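Local atomic coordinates of aminotransferase, class V family protein (Trichomonas vaginalis, PDB entry 5F8V), a protein that probably catalyses the pyridoxal-phosphate-dependent transamination between O-phospho-L-serine and 2-oxoglutarate, a step in the biosynthesis of L-serine. Residues M49-Q52 and K53-T56; Y252-N255 and H256-W260. All coordinates share one frame; numbering follows the deposited sequence.

Interaction 1 comes first along the chain, on helix 46-63, and interaction 2 follows on helix 248-263. Each lies within a single helix and closes nothing longer than successive helical turns, so the two stand in series, neither nested nor crossing, with centres about 11 Å apart. They are nevertheless joined through their side chains. Asn-255 of interaction 2 sends ND2 between two glutamates of interaction 1, probably hydrogen-bonding to Glu-51 OE2 at 3.0 Å and Glu-54 OE1 at 3.1 Å. Helix 46-63 also meets strand 69-75 of the mixed sheet, whereas helix 248-263 packs on helix 18-26, so the pair connects these parts of the class-V aminotransferase fold.

Interaction 1. Residues M49-Q52 and K53-T56; sequences MEEQ and KEAT
Thr-56 folds its hydroxyl back onto the carbonyl of Gln-52, one turn earlier in the alpha-helix 46-63. OG1 lies beside its own backbone N (chi1 -54°) and reaches Gln-52 O at 2.8 Å, while Thr-56 N bonds to the same oxygen at 3.0 Å. The two donors come from opposite faces of the carbonyl plane, gripping the acceptor twice. This is the tight part: Ala-55 CB packs on the carbonyl of Glu-51, whose O takes the Ala-55 N-H at 2.8 Å, and the methyl group is buried against Ile-251 and Asn-255 of helix 248-263. The looser side carries Met-49 and Lys-53, both exposed. Lys-53 touches the earlier turn through its CB, and its extended chain leads away, leaving NZ 6.7 Å from Glu-50 OE2; Glu-50 instead pairs with Arg-32. Glu-51 OE1 and Glu-54 OE1 stand 4.3 Å apart. A water donating to both, the Arg-58 salt bridge to Glu-54 and the Asn-255 amide, partner of Glu-51, should together ease the repulsion. Gln-52 OE1 accepts a hydrogen bond from Trp-48 NE1, while a second water accepts from Gln-52 NE2 at 2.9 Å and donates to Thr-56 OG1 at 3.1 Å.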
ATOM      1  N   MET A  49     -10.438 -13.798  -5.539  1.00 22.05           N
ATOM      2  CA  MET A  49      -9.637 -14.938  -5.095  1.00 23.34           C
ATOM      3  C   MET A  49      -9.002 -15.743  -6.238  1.00 22.96           C
ATOM      4  O   MET A  49      -7.915 -16.277  -6.072  1.00 22.68           O
ATOM      5  CB  MET A  49     -10.452 -15.832  -4.155  1.00 24.80           C
ATOM      6  CG  MET A  49     -10.624 -15.200  -2.778  1.00 25.89           C
ATOM      7  SD  MET A  49     -11.774 -16.090  -1.718  1.00 29.03           S
ATOM      8  CE  MET A  49     -10.850 -17.568  -1.311  1.00 28.38           C
ATOM      9  N   GLU A  50      -9.669 -15.816  -7.388  1.00 23.25           N
ATOM     10  CA  GLU A  50      -9.076 -16.404  -8.600  1.00 23.67           C
ATOM     11  C   GLU A  50      -7.935 -15.553  -9.170  1.00 22.21           C
ATOM     12  O   GLU A  50      -6.887 -16.088  -9.532  1.00 21.39           O
ATOM     13  CB  GLU A  50     -10.139 -16.603  -9.683  1.00 25.31           C
ATOM     14  CG  GLU A  50     -11.095 -17.750  -9.422  1.00 27.47           C
ATOM     15  CD  GLU A  50     -12.071 -17.969 -10.570  1.00 29.28           C
ATOM     16  OE1 GLU A  50     -12.717 -16.992 -11.014  1.00 31.68           O
ATOM     17  OE2 GLU A  50     -12.197 -19.124 -11.033  1.00 31.38           O
ATOM     18  N   GLU A  51      -8.149 -14.238  -9.258  1.00 21.03           N
ATOM     19  CA  GLU A  51      -7.136 -13.323  -9.804  1.00 20.35           C
ATOM     20  C   GLU A  51      -5.842 -13.375  -9.001  1.00 19.28           C
ATOM     21  O   GLU A  51      -4.757 -13.451  -9.570  1.00 18.02           O
ATOM     22  CB  GLU A  51      -7.665 -11.882  -9.840  1.00 20.20           C
ATOM     23  CG  GLU A  51      -6.681 -10.819 -10.351  1.00 20.20           C
ATOM     24  CD  GLU A  51      -6.310 -10.953 -11.823  1.00 20.06           C
ATOM     25  OE1 GLU A  51      -6.934 -11.734 -12.565  1.00 19.76           O
ATOM     26  OE2 GLU A  51      -5.386 -10.245 -12.258  1.00 19.64           O
ATOM     27  N   GLN A  52      -5.964 -13.332  -7.682  1.00 19.05           N
ATOM     28  CA  GLN A  52      -4.784 -13.310  -6.821  1.00 18.90           C
ATOM     29  C   GLN A  52      -4.064 -14.642  -6.821  1.00 18.48           C
ATOM     30  O   GLN A  52      -2.841 -14.680  -6.818  1.00 17.17           O
ATOM     31  CB  GLN A  52      -5.144 -12.916  -5.398  1.00 18.69           C
ATOM     32  CG  GLN A  52      -3.908 -12.734  -4.528  1.00 18.81           C
ATOM     33  CD  GLN A  52      -4.207 -12.042  -3.221  1.00 19.12           C
ATOM     34  OE1 GLN A  52      -4.927 -11.048  -3.188  1.00 19.47           O
ATOM     35  NE2 GLN A  52      -3.619 -12.540  -2.138  1.00 20.04           N
ATOM     36  N   LYS A  53      -4.837 -15.725  -6.805  1.00 19.48           N
ATOM     37  CA  LYS A  53      -4.299 -17.076  -6.970  1.00 20.37           C
ATOM     38  C   LYS A  53      -3.506 -17.154  -8.270  1.00 19.41           C
ATOM     39  O   LYS A  53      -2.345 -17.547  -8.264  1.00 18.78           O
ATOM     40  CB  LYS A  53      -5.441 -18.103  -6.973  1.00 21.68           C
ATOM     41  CG  LYS A  53      -5.027 -19.564  -6.998  1.00 23.27           C
ATOM     42  CD  LYS A  53      -6.275 -20.452  -7.035  1.00 25.10           C
ATOM     43  CE  LYS A  53      -6.000 -21.827  -7.628  1.00 26.45           C
ATOM     44  NZ  LYS A  53      -7.249 -22.489  -8.105  1.00 27.34           N
ATOM     45  N   GLU A  54      -4.139 -16.745  -9.366  1.00 18.98           N
ATOM     46  CA  GLU A  54      -3.510 -16.734 -10.686  1.00 18.87           C
ATOM     47  C   GLU A  54      -2.228 -15.881 -10.704  1.00 17.90           C
ATOM     48  O   GLU A  54      -1.189 -16.329 -11.196  1.00 17.60           O
ATOM     49  CB  GLU A  54      -4.505 -16.232 -11.740  1.00 19.32           C
ATOM     50  CG  GLU A  54      -3.986 -16.260 -13.169  1.00 20.04           C
ATOM     51  CD  GLU A  54      -4.943 -15.593 -14.134  1.00 20.73           C
ATOM     52  OE1 GLU A  54      -4.559 -14.571 -14.751  1.00 21.45           O
ATOM     53  OE2 GLU A  54      -6.077 -16.079 -14.269  1.00 20.90           O
ATOM     54  N   ALA A  55      -2.304 -14.669 -10.153  1.00 17.09           N
ATOM     55  CA  ALA A  55      -1.138 -13.770 -10.087  1.00 16.46           C
ATOM     56  C   ALA A  55       0.043 -14.406  -9.346  1.00 16.43           C
ATOM     57  O   ALA A  55       1.201 -14.284  -9.774  1.00 17.00           O
ATOM     58  CB  ALA A  55      -1.524 -12.453  -9.439  1.00 16.11           C
ATOM     59  N   THR A  56      -0.253 -15.108  -8.255  1.00 15.80           N
ATOM     60  CA  THR A  56       0.770 -15.786  -7.461  1.00 16.00           C
ATOM     61  C   THR A  56       1.439 -16.915  -8.253  1.00 15.70           C
ATOM     62  O   THR A  56       2.679 -17.018  -8.309  1.00 14.92           O
ATOM     63  CB  THR A  56       0.168 -16.342  -6.145  1.00 16.16           C
ATOM     64  OG1 THR A  56      -0.501 -15.286  -5.433  1.00 16.30           O
ATOM     65  CG2 THR A  56       1.251 -16.945  -5.259  1.00 16.20           C
TER
HETATM   66  O   HOH W   1      -6.353 -12.625 -15.120  1.00 25.44           O
HETATM   67  O   HOH W   2      -1.633 -14.530  -2.615  1.00 26.95           O

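Interaction 2. Residues Y252-N255 and H256-W260; sequences YFAN and HIFKW
The imidazole of His-256 meets the Tyr-252 ring edge-on, in an offset T-shaped pair with planes at 89° and centroids 4.8 Å apart. CD2 stands over one face of the tyrosine, toward its rim, and NE2 comes within 3.4 Å of Tyr-252 CE1. Trp-31 also meets the Tyr-252 ring edge-to-face. One face of the imidazole carries a water, again near the rim. That water donates to Tyr-252 O and accepts from Lys-259 NZ, linking the Tyr-252 carbonyl to the Lys-259 ammonium about two turns on. On another side of helix 248-263, Phe-258 lays a ring face over the carbonyl of Ala-254, whose O lies 3.3 Å above the ring plane. The phenyl CG sits beside its own backbone N (chi1 -60°), which turns the ring back over the preceding turn and brings CZ to 4.0 Å from Ala-254 CB. Phe-258 N bonds to that same Ala-254 O in the carbonyl plane, at 2.9 Å. Phe-253 meets Ile-257 CD1 through CE1 and extends the apolar packing, with Leu-21 and Ala-24 of helix 18-26 also against its side chain. Lys-259 runs extended past Asn-255, its CE 3.8 Å from ND2; the amide OD1 bonds to Arg-58 NE. Tyr-252 OH and His-256 NE2 both hydrogen-bond to Glu-27 OE1, so one carboxylate oxygen holds the polar ends of both rings, consistent with their edge-to-face setting, and the carboxylate charge would probably polarise the tyrosine hydroxyl and the imidazole.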
ATOM      1  N   TYR A 252      -3.647  -7.064  -9.432  1.00 14.75           N
ATOM      2  CA  TYR A 252      -4.242  -7.167 -10.774  1.00 15.29           C
ATOM      3  C   TYR A 252      -3.325  -6.571 -11.851  1.00 15.55           C
ATOM      4  O   TYR A 252      -3.114  -7.180 -12.900  1.00 15.45           O
ATOM      5  CB  TYR A 252      -5.628  -6.477 -10.793  1.00 15.64           C
ATOM      6  CG  TYR A 252      -6.067  -5.878 -12.117  1.00 15.72           C
ATOM      7  CD1 TYR A 252      -6.775  -6.631 -13.046  1.00 15.79           C
ATOM      8  CD2 TYR A 252      -5.795  -4.543 -12.426  1.00 15.87           C
ATOM      9  CE1 TYR A 252      -7.189  -6.080 -14.244  1.00 15.92           C
ATOM     10  CE2 TYR A 252      -6.194  -3.987 -13.631  1.00 15.88           C
ATOM     11  CZ  TYR A 252      -6.889  -4.757 -14.537  1.00 16.04           C
ATOM     12  OH  TYR A 252      -7.288  -4.197 -15.728  1.00 16.19           O
ATOM     13  N   PHE A 253      -2.801  -5.376 -11.595  1.00 15.69           N
ATOM     14  CA  PHE A 253      -1.955  -4.705 -12.573  1.00 16.11           C
ATOM     15  C   PHE A 253      -0.585  -5.372 -12.695  1.00 15.79           C
ATOM     16  O   PHE A 253      -0.055  -5.505 -13.793  1.00 16.29           O
ATOM     17  CB  PHE A 253      -1.816  -3.210 -12.285  1.00 16.48           C
ATOM     18  CG  PHE A 253      -1.371  -2.425 -13.483  1.00 16.78           C
ATOM     19  CD1 PHE A 253      -0.043  -2.039 -13.634  1.00 16.99           C
ATOM     20  CD2 PHE A 253      -2.272  -2.122 -14.492  1.00 16.77           C
ATOM     21  CE1 PHE A 253       0.361  -1.326 -14.752  1.00 17.12           C
ATOM     22  CE2 PHE A 253      -1.869  -1.423 -15.617  1.00 17.06           C
ATOM     23  CZ  PHE A 253      -0.552  -1.026 -15.746  1.00 17.00           C
ATOM     24  N   ALA A 254      -0.031  -5.808 -11.572  1.00 15.60           N
ATOM     25  CA  ALA A 254       1.172  -6.622 -11.582  1.00 15.18           C
ATOM     26  C   ALA A 254       1.003  -7.851 -12.466  1.00 15.16           C
ATOM     27  O   ALA A 254       1.876  -8.155 -13.279  1.00 14.37           O
ATOM     28  CB  ALA A 254       1.539  -7.038 -10.166  1.00 15.23           C
ATOM     29  N   ASN A 255      -0.139  -8.525 -12.322  1.00 15.40           N
ATOM     30  CA  ASN A 255      -0.459  -9.719 -13.106  1.00 15.89           C
ATOM     31  C   ASN A 255      -0.498  -9.445 -14.607  1.00 15.76           C
ATOM     32  O   ASN A 255      -0.047 -10.270 -15.406  1.00 15.61           O
ATOM     33  CB  ASN A 255      -1.786 -10.337 -12.634  1.00 16.46           C
ATOM     34  CG  ASN A 255      -2.023 -11.737 -13.180  1.00 17.38           C
ATOM     35  OD1 ASN A 255      -1.090 -12.458 -13.531  1.00 18.88           O
ATOM     36  ND2 ASN A 255      -3.285 -12.137 -13.228  1.00 18.12           N
ATOM     37  N   HIS A 256      -1.026  -8.286 -14.987  1.00 15.65           N
ATOM     38  CA  HIS A 256      -1.010  -7.871 -16.390  1.00 15.58           C
ATOM     39  C   HIS A 256       0.419  -7.770 -16.928  1.00 14.88           C
ATOM     40  O   HIS A 256       0.696  -8.232 -18.031  1.00 14.78           O
ATOM     41  CB  HIS A 256      -1.767  -6.555 -16.602  1.00 15.70           C
ATOM     42  CG  HIS A 256      -3.210  -6.740 -16.940  1.00 16.43           C
ATOM     43  ND1 HIS A 256      -3.625  -7.419 -18.064  1.00 16.85           N
ATOM     44  CD2 HIS A 256      -4.337  -6.309 -16.323  1.00 16.89           C
ATOM     45  CE1 HIS A 256      -4.946  -7.417 -18.115  1.00 17.51           C
ATOM     46  NE2 HIS A 256      -5.403  -6.745 -17.073  1.00 17.35           N
ATOM     47  N   ILE A 257       1.314  -7.186 -16.137  1.00 14.43           N
ATOM     48  CA  ILE A 257       2.728  -7.116 -16.484  1.00 14.15           C
ATOM     49  C   ILE A 257       3.372  -8.509 -16.517  1.00 13.66           C
ATOM     50  O   ILE A 257       4.158  -8.779 -17.415  1.00 13.62           O
ATOM     51  CB  ILE A 257       3.530  -6.163 -15.556  1.00 14.31           C
ATOM     52  CG1 ILE A 257       3.047  -4.718 -15.738  1.00 14.39           C
ATOM     53  CG2 ILE A 257       5.029  -6.239 -15.874  1.00 14.19           C
ATOM     54  CD1 ILE A 257       3.483  -3.776 -14.637  1.00 14.41           C
ATOM     55  N   PHE A 258       3.034  -9.391 -15.579  1.00 13.40           N
ATOM     56  CA  PHE A 258       3.571 -10.767 -15.609  1.00 13.44           C
ATOM     57  C   PHE A 258       3.232 -11.457 -16.943  1.00 13.41           C
ATOM     58  O   PHE A 258       4.097 -12.057 -17.583  1.00 12.83           O
ATOM     59  CB  PHE A 258       3.065 -11.618 -14.431  1.00 13.61           C
ATOM     60  CG  PHE A 258       3.429 -11.088 -13.056  1.00 13.81           C
ATOM     61  CD1 PHE A 258       4.493 -10.201 -12.845  1.00 14.03           C
ATOM     62  CD2 PHE A 258       2.703 -11.509 -11.950  1.00 13.92           C
ATOM     63  CE1 PHE A 258       4.788  -9.736 -11.565  1.00 14.11           C
ATOM     64  CE2 PHE A 258       3.000 -11.048 -10.676  1.00 13.90           C
ATOM     65  CZ  PHE A 258       4.040 -10.157 -10.483  1.00 13.72           C
ATOM     66  N   LYS A 259       1.980 -11.328 -17.365  1.00 13.65           N
ATOM     67  CA  LYS A 259       1.540 -11.861 -18.656  1.00 13.80           C
ATOM     68  C   LYS A 259       2.360 -11.231 -19.783  1.00 13.68           C
ATOM     69  O   LYS A 259       2.868 -11.925 -20.654  1.00 13.78           O
ATOM     70  CB  LYS A 259       0.056 -11.574 -18.902  1.00 13.92           C
ATOM     71  CG  LYS A 259      -0.920 -12.227 -17.936  1.00 14.01           C
ATOM     72  CD  LYS A 259      -2.291 -11.569 -18.047  1.00 14.18           C
ATOM     73  CE  LYS A 259      -3.275 -12.134 -17.048  1.00 14.53           C
ATOM     74  NZ  LYS A 259      -4.524 -11.326 -16.965  1.00 14.62           N
ATOM     75  N   TRP A 260       2.495  -9.910 -19.757  1.00 13.76           N
ATOM     76  CA  TRP A 260       3.289  -9.223 -20.774  1.00 13.52           C
ATOM     77  C   TRP A 260       4.730  -9.747 -20.851  1.00 13.33           C
ATOM     78  O   TRP A 260       5.245  -9.928 -21.944  1.00 13.27           O
ATOM     79  CB  TRP A 260       3.257  -7.708 -20.571  1.00 13.46           C
ATOM     80  CG  TRP A 260       4.144  -6.959 -21.495  1.00 13.21           C
ATOM     81  CD1 TRP A 260       3.848  -6.518 -22.758  1.00 13.43           C
ATOM     82  CD2 TRP A 260       5.476  -6.542 -21.228  1.00 13.34           C
ATOM     83  NE1 TRP A 260       4.926  -5.854 -23.290  1.00 13.11           N
ATOM     84  CE2 TRP A 260       5.937  -5.852 -22.368  1.00 13.27           C
ATOM     85  CE3 TRP A 260       6.333  -6.688 -20.134  1.00 13.81           C
ATOM     86  CZ2 TRP A 260       7.220  -5.316 -22.448  1.00 13.71           C
ATOM     87  CZ3 TRP A 260       7.621  -6.144 -20.213  1.00 13.77           C
ATOM     88  CH2 TRP A 260       8.043  -5.468 -21.358  1.00 13.65           C
TER
HETATM   89  O   HOH W   3      -4.772  -9.220 -14.530  1.00 12.03           O